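Local coordinates for protein telomerase reverse transcriptase (Takifugu rubripes, PDB 4LMO) that forms the RNA-binding domain of telomerase, the reverse transcriptase that extends chromosome ends by copying a template within its own RNA component, at residues A[109-119]-A[234-244]. Numbering follows the deposited sequence.
Sequences LSSFLPQHCGS and RFYRQEVWAKL
Y236 reaches L113 with its hydroxyl, OH donating to the backbone O of L113 over 2.6 Å, in the plane of the carbonyl, at one of its lone pairs. The second direct bond is backbone to backbone, C117 N to F235 O at 2.6 Å, and a water links Q115 O to R237 N. Flat groups pack around H116. Its CB sits over the centre of one face of the Y236 ring, 3.8 Å from the centroid, while L244 CD1 lies against the opposite face. A chi1 of 53° tucks H116 CG between its own N and C, which turns the imidazole under the extended R234 chain, whose CD stands over the ring and whose guanidinium stacks on it with planes 11° apart. A phenylalanine in place of Y236 would probably leave L113 O without this hydroxyl donor. Apolar packing continues through L244 CD2, 3.8 Å from both F112 CB and L113 CD2, and K243 CG lies over one face of the F112 ring in a CH-pi contact. Helix 109-112 thus packs on the first turns of helix 238-251, and the loop after it passes strand 234-237, which pairs with strand 221-224; the C117–C96 disulfide ties this loop to the chain beyond helix 88-93.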
loop_
_atom_site.group_PDB
_atom_site.type_symbol
_atom_site.label_atom_id
_atom_site.label_comp_id
_atom_site.label_asym_id
_atom_site.label_seq_id
_atom_site.Cartn_x
_atom_site.Cartn_y
_atom_site.Cartn_z
ATOM N N LEU A 109 1.480 -31.383 -1.183
ATOM C CA LEU A 109 0.745 -30.205 -1.651
ATOM C C LEU A 109 -0.454 -29.863 -0.764
ATOM O O LEU A 109 -0.701 -28.691 -0.468
ATOM C CB LEU A 109 0.278 -30.407 -3.097
ATOM C CG LEU A 109 -0.253 -29.175 -3.841
ATOM C CD1 LEU A 109 0.855 -28.525 -4.655
ATOM C CD2 LEU A 109 -1.413 -29.556 -4.747
ATOM N N SER A 110 -1.186 -30.894 -0.344
ATOM C CA SER A 110 -2.388 -30.731 0.477
ATOM C C SER A 110 -2.099 -30.169 1.875
ATOM O O SER A 110 -3.004 -29.665 2.542
ATOM C CB SER A 110 -3.152 -32.056 0.578
ATOM O OG SER A 110 -2.300 -33.111 0.990
ATOM N N SER A 111 -0.841 -30.261 2.302
ATOM C CA SER A 111 -0.396 -29.697 3.576
ATOM C C SER A 111 -0.501 -28.167 3.598
ATOM O O SER A 111 -0.789 -27.574 4.640
ATOM C CB SER A 111 1.042 -30.140 3.873
ATOM O OG SER A 111 1.573 -29.482 5.013
ATOM N N PHE A 112 -0.279 -27.542 2.444
ATOM C CA PHE A 112 -0.209 -26.082 2.350
ATOM C C PHE A 112 -1.493 -25.421 1.850
ATOM O O PHE A 112 -1.673 -24.216 2.020
ATOM C CB PHE A 112 0.986 -25.659 1.490
ATOM C CG PHE A 112 2.305 -26.167 1.996
ATOM C CD1 PHE A 112 2.981 -25.502 3.014
ATOM C CD2 PHE A 112 2.875 -27.316 1.456
ATOM C CE1 PHE A 112 4.198 -25.973 3.487
ATOM C CE2 PHE A 112 4.090 -27.791 1.922
ATOM C CZ PHE A 112 4.753 -27.120 2.939
ATOM N N LEU A 113 -2.380 -26.205 1.240
ATOM C CA LEU A 113 -3.655 -25.683 0.734
ATOM C C LEU A 113 -4.519 -24.971 1.793
ATOM O O LEU A 113 -5.101 -23.926 1.500
ATOM C CB LEU A 113 -4.459 -26.772 0.006
ATOM C CG LEU A 113 -3.906 -27.332 -1.313
ATOM C CD1 LEU A 113 -4.698 -28.555 -1.744
ATOM C CD2 LEU A 113 -3.900 -26.291 -2.424
ATOM N N PRO A 114 -4.602 -25.521 3.027
ATOM C CA PRO A 114 -5.374 -24.816 4.059
ATOM C C PRO A 114 -4.678 -23.574 4.626
ATOM O O PRO A 114 -5.312 -22.793 5.339
ATOM C CB PRO A 114 -5.523 -25.864 5.173
ATOM C CG PRO A 114 -5.145 -27.169 4.558
ATOM C CD PRO A 114 -4.125 -26.825 3.521
ATOM N N GLN A 115 -3.394 -23.395 4.318
ATOM C CA GLN A 115 -2.614 -22.298 4.893
ATOM C C GLN A 115 -2.780 -20.986 4.123
ATOM O O GLN A 115 -1.836 -20.489 3.500
ATOM C CB GLN A 115 -1.135 -22.678 5.016
ATOM C CG GLN A 115 -0.377 -21.837 6.032
ATOM C CD GLN A 115 1.125 -21.993 5.932
ATOM O OE1 GLN A 115 1.649 -23.105 5.834
ATOM N NE2 GLN A 115 1.830 -20.871 5.967
ATOM N N HIS A 116 -3.987 -20.435 4.176
ATOM C CA HIS A 116 -4.279 -19.134 3.580
ATOM C C HIS A 116 -4.724 -18.156 4.636
ATOM O O HIS A 116 -5.073 -18.552 5.748
ATOM C CB HIS A 116 -5.323 -19.266 2.472
ATOM C CG HIS A 116 -6.580 -19.989 2.895
ATOM N ND1 HIS A 116 -7.713 -19.342 3.216
ATOM C CD2 HIS A 116 -6.848 -21.347 3.043
ATOM C CE1 HIS A 116 -8.660 -20.237 3.551
ATOM N NE2 HIS A 116 -8.128 -21.463 3.447
ATOM N N CYS A 117 -4.703 -16.870 4.301
ATOM C CA CYS A 117 -5.092 -15.819 5.235
ATOM C C CYS A 117 -6.476 -15.271 4.917
ATOM O O CYS A 117 -6.740 -14.851 3.789
ATOM C CB CYS A 117 -4.070 -14.681 5.215
ATOM S SG CYS A 117 -2.368 -15.212 5.515
ATOM N N GLY A 118 -7.357 -15.279 5.913
ATOM C CA GLY A 118 -8.673 -14.660 5.783
ATOM C C GLY A 118 -8.547 -13.153 5.673
ATOM O O GLY A 118 -7.589 -12.569 6.183
ATOM N N SER A 119 -9.516 -12.521 5.014
ATOM C CA SER A 119 -9.477 -11.074 4.754
ATOM C C SER A 119 -9.309 -10.222 6.014
ATOM O O SER A 119 -8.753 -9.123 5.957
ATOM C CB SER A 119 -10.719 -10.631 3.977
ATOM O OG SER A 119 -11.903 -10.972 4.678
ATOM N N ARG A 234 -9.390 -16.691 -1.809
ATOM C CA ARG A 234 -8.389 -17.048 -0.805
ATOM C C ARG A 234 -7.100 -16.247 -0.994
ATOM O O ARG A 234 -6.563 -16.184 -2.100
ATOM C CB ARG A 234 -8.077 -18.548 -0.862
ATOM C CG ARG A 234 -9.171 -19.449 -0.311
ATOM C CD ARG A 234 -8.767 -20.912 -0.403
ATOM N NE ARG A 234 -9.736 -21.802 0.236
ATOM C CZ ARG A 234 -9.590 -23.121 0.353
ATOM N NH1 ARG A 234 -8.509 -23.726 -0.121
ATOM N NH2 ARG A 234 -10.530 -23.840 0.951
ATOM N N PHE A 235 -6.614 -15.643 0.088
ATOM C CA PHE A 235 -5.332 -14.940 0.087
ATOM C C PHE A 235 -4.231 -15.827 0.655
ATOM O O PHE A 235 -4.279 -16.197 1.826
ATOM C CB PHE A 235 -5.402 -13.672 0.941
ATOM C CG PHE A 235 -6.301 -12.607 0.394
ATOM C CD1 PHE A 235 -7.595 -12.461 0.876
ATOM C CD2 PHE A 235 -5.846 -11.728 -0.585
ATOM C CE1 PHE A 235 -8.427 -11.468 0.385
ATOM C CE2 PHE A 235 -6.673 -10.735 -1.083
ATOM C CZ PHE A 235 -7.965 -10.604 -0.597
ATOM N N TYR A 236 -3.240 -16.158 -0.165
ATOM C CA TYR A 236 -2.063 -16.871 0.321
ATOM C C TYR A 236 -0.888 -15.914 0.466
ATOM O O TYR A 236 -0.625 -15.119 -0.436
ATOM C CB TYR A 236 -1.674 -18.005 -0.634
ATOM C CG TYR A 236 -2.603 -19.198 -0.622
ATOM C CD1 TYR A 236 -2.356 -20.293 0.205
ATOM C CD2 TYR A 236 -3.725 -19.237 -1.451
ATOM C CE1 TYR A 236 -3.206 -21.390 0.211
ATOM C CE2 TYR A 236 -4.579 -20.327 -1.450
ATOM C CZ TYR A 236 -4.316 -21.399 -0.620
ATOM O OH TYR A 236 -5.170 -22.478 -0.627
ATOM N N ARG A 237 -0.188 -15.988 1.594
ATOM C CA ARG A 237 1.125 -15.354 1.718
ATOM C C ARG A 237 1.940 -15.814 0.516
ATOM O O ARG A 237 1.963 -17.011 0.206
ATOM C CB ARG A 237 1.822 -15.789 3.007
ATOM C CG ARG A 237 1.209 -15.263 4.299
ATOM C CD ARG A 237 1.813 -13.935 4.730
ATOM N NE ARG A 237 3.274 -13.980 4.784
ATOM C CZ ARG A 237 3.995 -14.168 5.886
ATOM N NH1 ARG A 237 3.406 -14.328 7.065
ATOM N NH2 ARG A 237 5.319 -14.188 5.807
ATOM N N GLN A 238 2.594 -14.878 -0.168
ATOM C CA GLN A 238 3.260 -15.197 -1.435
ATOM C C GLN A 238 4.297 -16.321 -1.302
ATOM O O GLN A 238 4.556 -17.042 -2.265
ATOM C CB GLN A 238 3.852 -13.941 -2.103
ATOM C CG GLN A 238 5.374 -13.856 -2.136
ATOM C CD GLN A 238 5.952 -13.049 -0.996
ATOM O OE1 GLN A 238 5.297 -12.155 -0.456
ATOM N NE2 GLN A 238 7.192 -13.351 -0.628
ATOM N N GLU A 239 4.864 -16.470 -0.104
ATOM C CA GLU A 239 5.806 -17.551 0.197
ATOM C C GLU A 239 5.128 -18.918 0.113
ATOM O O GLU A 239 5.695 -19.862 -0.441
ATOM C CB GLU A 239 6.433 -17.375 1.585
ATOM C CG GLU A 239 7.286 -16.124 1.757
ATOM C CD GLU A 239 6.502 -14.931 2.273
ATOM O OE1 GLU A 239 5.263 -14.880 2.080
ATOM O OE2 GLU A 239 7.130 -14.033 2.877
ATOM N N VAL A 240 3.918 -19.012 0.664
ATOM C CA VAL A 240 3.138 -20.250 0.620
ATOM C C VAL A 240 2.666 -20.516 -0.809
ATOM O O VAL A 240 2.601 -21.670 -1.244
ATOM C CB VAL A 240 1.922 -20.223 1.574
ATOM C CG1 VAL A 240 1.424 -21.637 1.837
ATOM C CG2 VAL A 240 2.272 -19.548 2.888
ATOM N N TRP A 241 2.348 -19.445 -1.534
ATOM C CA TRP A 241 1.944 -19.561 -2.934
ATOM C C TRP A 241 3.079 -20.035 -3.802
ATOM O O TRP A 241 2.885 -20.885 -4.670
ATOM C CB TRP A 241 1.370 -18.251 -3.462
ATOM C CG TRP A 241 0.795 -18.409 -4.848
ATOM C CD1 TRP A 241 1.340 -17.970 -6.052
ATOM C CD2 TRP A 241 -0.446 -19.099 -5.220
ATOM N NE1 TRP A 241 0.535 -18.315 -7.107
ATOM C CE2 TRP A 241 -0.549 -18.999 -6.680
ATOM C CE3 TRP A 241 -1.448 -19.761 -4.516
ATOM C CZ2 TRP A 241 -1.618 -19.540 -7.380
ATOM C CZ3 TRP A 241 -2.520 -20.306 -5.235
ATOM C CH2 TRP A 241 -2.602 -20.194 -6.632
ATOM N N ALA A 242 4.273 -19.496 -3.566
ATOM C CA ALA A 242 5.480 -19.939 -4.263
ATOM C C ALA A 242 5.787 -21.420 -4.004
ATOM O O ALA A 242 6.276 -22.117 -4.891
ATOM C CB ALA A 242 6.668 -19.067 -3.883
ATOM N N LYS A 243 5.488 -21.887 -2.791
ATOM C CA LYS A 243 5.626 -23.303 -2.432
ATOM C C LYS A 243 4.595 -24.179 -3.156
ATOM O O LYS A 243 4.930 -25.262 -3.639
ATOM C CB LYS A 243 5.508 -23.489 -0.913
ATOM C CG LYS A 243 5.871 -24.881 -0.403
ATOM C CD LYS A 243 7.239 -24.931 0.270
ATOM C CE LYS A 243 8.383 -25.097 -0.722
ATOM N NZ LYS A 243 9.663 -25.440 -0.037
ATOM N N LEU A 244 3.350 -23.709 -3.226
ATOM C CA LEU A 244 2.283 -24.441 -3.918
ATOM C C LEU A 244 2.563 -24.597 -5.412
ATOM O O LEU A 244 2.349 -25.671 -5.973
ATOM C CB LEU A 244 0.919 -23.771 -3.706
ATOM C CG LEU A 244 0.219 -23.914 -2.351
ATOM C CD1 LEU A 244 -0.939 -22.933 -2.254
ATOM C CD2 LEU A 244 -0.265 -25.339 -2.103
HETATM O O HOH W 1 -0.999 -17.688 3.649
#